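Local atomic coordinates of outer membrane protein Omp121 (Bacteroides thetaiotaomicron, PDB entry 5FQ8), a protein that is a TonB-dependent receptor of the outer membrane that binds calcium and probably takes up nutrients from outside the cell. Residues G96-L101 and A157-V162. Sequence-based numbering, arbitrary orientation.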
loop_
_atom_site.group_PDB
_atom_site.type_symbol
_atom_site.label_atom_id
_atom_site.label_comp_id
_atom_site.label_asym_id
_atom_site.label_seq_id
_atom_site.Cartn_x
_atom_site.Cartn_y
_atom_site.Cartn_z
ATOM N N GLY B 96 -21.465 -16.240 -11.086
ATOM C CA GLY B 96 -21.530 -15.553 -12.368
ATOM C C GLY B 96 -20.555 -16.152 -13.370
ATOM O O GLY B 96 -19.755 -15.457 -13.992
ATOM N N THR B 97 -20.615 -17.470 -13.510
ATOM C CA THR B 97 -19.667 -18.222 -14.322
ATOM C C THR B 97 -20.423 -18.893 -15.460
ATOM O O THR B 97 -20.996 -19.971 -15.281
ATOM C CB THR B 97 -18.943 -19.257 -13.481
ATOM O OG1 THR B 97 -18.374 -18.629 -12.328
ATOM C CG2 THR B 97 -17.852 -19.915 -14.309
ATOM N N ASN B 98 -20.422 -18.272 -16.633
ATOM C CA ASN B 98 -21.142 -18.843 -17.757
ATOM C C ASN B 98 -20.278 -19.146 -18.960
ATOM O O ASN B 98 -20.805 -19.596 -19.975
ATOM C CB ASN B 98 -22.282 -17.919 -18.191
ATOM C CG ASN B 98 -23.309 -17.744 -17.124
ATOM O OD1 ASN B 98 -24.274 -18.489 -17.047
ATOM N ND2 ASN B 98 -23.103 -16.763 -16.281
ATOM N N GLN B 99 -18.987 -18.893 -18.900
ATOM C CA GLN B 99 -18.138 -19.276 -20.003
ATOM C C GLN B 99 -18.052 -20.793 -20.072
ATOM O O GLN B 99 -18.133 -21.467 -19.047
ATOM C CB GLN B 99 -16.753 -18.689 -19.833
ATOM C CG GLN B 99 -16.767 -17.310 -19.257
ATOM C CD GLN B 99 -17.338 -16.306 -20.205
ATOM O OE1 GLN B 99 -16.830 -16.123 -21.291
ATOM N NE2 GLN B 99 -18.399 -15.649 -19.802
ATOM N N PRO B 100 -17.905 -21.351 -21.268
ATOM C CA PRO B 100 -17.662 -22.787 -21.390
ATOM C C PRO B 100 -16.250 -23.167 -20.975
ATOM O O PRO B 100 -15.318 -22.360 -20.967
ATOM C CB PRO B 100 -17.874 -23.040 -22.881
ATOM C CG PRO B 100 -17.505 -21.766 -23.502
ATOM C CD PRO B 100 -17.999 -20.710 -22.586
ATOM N N LEU B 101 -16.105 -24.435 -20.630
ATOM C CA LEU B 101 -14.804 -24.977 -20.280
ATOM C C LEU B 101 -13.956 -25.104 -21.535
ATOM O O LEU B 101 -14.242 -25.934 -22.399
ATOM C CB LEU B 101 -14.971 -26.332 -19.611
ATOM C CG LEU B 101 -13.668 -27.076 -19.394
ATOM C CD1 LEU B 101 -12.803 -26.284 -18.454
ATOM C CD2 LEU B 101 -13.961 -28.425 -18.834
ATOM N N ALA B 157 -18.264 -28.379 -17.448
ATOM C CA ALA B 157 -18.721 -28.651 -18.800
ATOM C C ALA B 157 -20.193 -28.341 -18.997
ATOM O O ALA B 157 -20.651 -28.324 -20.141
ATOM C CB ALA B 157 -18.442 -30.106 -19.155
ATOM N N ALA B 158 -20.941 -28.097 -17.922
ATOM C CA ALA B 158 -22.348 -27.780 -18.090
ATOM C C ALA B 158 -22.529 -26.468 -18.813
ATOM O O ALA B 158 -23.562 -26.249 -19.445
ATOM C CB ALA B 158 -23.054 -27.723 -16.746
ATOM N N ASN B 159 -21.555 -25.587 -18.731
ATOM C CA ASN B 159 -21.637 -24.341 -19.464
ATOM C C ASN B 159 -21.249 -24.520 -20.903
ATOM O O ASN B 159 -21.139 -23.533 -21.630
ATOM C CB ASN B 159 -20.760 -23.276 -18.804
ATOM C CG ASN B 159 -21.461 -22.585 -17.656
ATOM O OD1 ASN B 159 -22.559 -22.068 -17.806
ATOM N ND2 ASN B 159 -20.847 -22.611 -16.492
ATOM N N GLY B 160 -21.079 -25.760 -21.328
ATOM C CA GLY B 160 -20.538 -26.055 -22.631
ATOM C C GLY B 160 -19.039 -26.265 -22.586
ATOM O O GLY B 160 -18.348 -25.923 -21.622
ATOM N N VAL B 161 -18.525 -26.839 -23.663
ATOM C CA VAL B 161 -17.104 -27.127 -23.783
ATOM C C VAL B 161 -16.602 -26.621 -25.121
ATOM O O VAL B 161 -17.259 -26.810 -26.146
ATOM C CB VAL B 161 -16.819 -28.634 -23.646
ATOM C CG1 VAL B 161 -15.364 -28.878 -23.851
ATOM C CG2 VAL B 161 -17.244 -29.133 -22.296
ATOM N N VAL B 162 -15.450 -25.979 -25.115
ATOM C CA VAL B 162 -14.777 -25.569 -26.339
ATOM C C VAL B 162 -13.512 -26.404 -26.457
ATOM O O VAL B 162 -12.480 -26.069 -25.871
ATOM C CB VAL B 162 -14.444 -24.078 -26.352
ATOM C CG1 VAL B 162 -13.595 -23.794 -27.539
ATOM C CG2 VAL B 162 -15.695 -23.260 -26.395
#
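Leu101 and Val161 form a parallel beta bridge, their CA atoms 4.7 Å apart, and two backbone hydrogen bonds flank it. Leu101 N donates its hydrogen to Gly160 O at 2.9 Å, while Val162 N reaches Leu101 O with an N-H...O angle of 163°. Ahead of the bridge, a 3-10 turn closed by Gly160 N on Ala157 O turns the CB of Asn159 toward the incoming loop. With CG anti to its own carbonyl carbon (chi1 -84°), the Asn159 amide lies alongside the 97-99 backbone: ND2 is 2.9 Å from Thr97 O, and CB rests 3.2 Å from Gln99 O. An alanine at this position would keep the CB contact but would probably leave a gap beside Thr97 and Asn98 where the amide now sits. Asn98 and Gln99 direct their own amides elsewhere, each hydrogen-bonding Asp959. Pro100 sets CB against Gly160 O at 3.2 Å and CG against Val162 CG2 at 3.7 Å, and its ring also meets Val86 and Ile88 of strand 84-88. On the far side of Val161, a backbone bond to Leu144 continues the pairing. Strand 161-166 therefore sits between an antiparallel neighbour, 138-144, and the parallel edge strand 101-103, an arrangement belonging to the mixed four-stranded sheet of the plug domain inside the TonB-dependent receptor barrel.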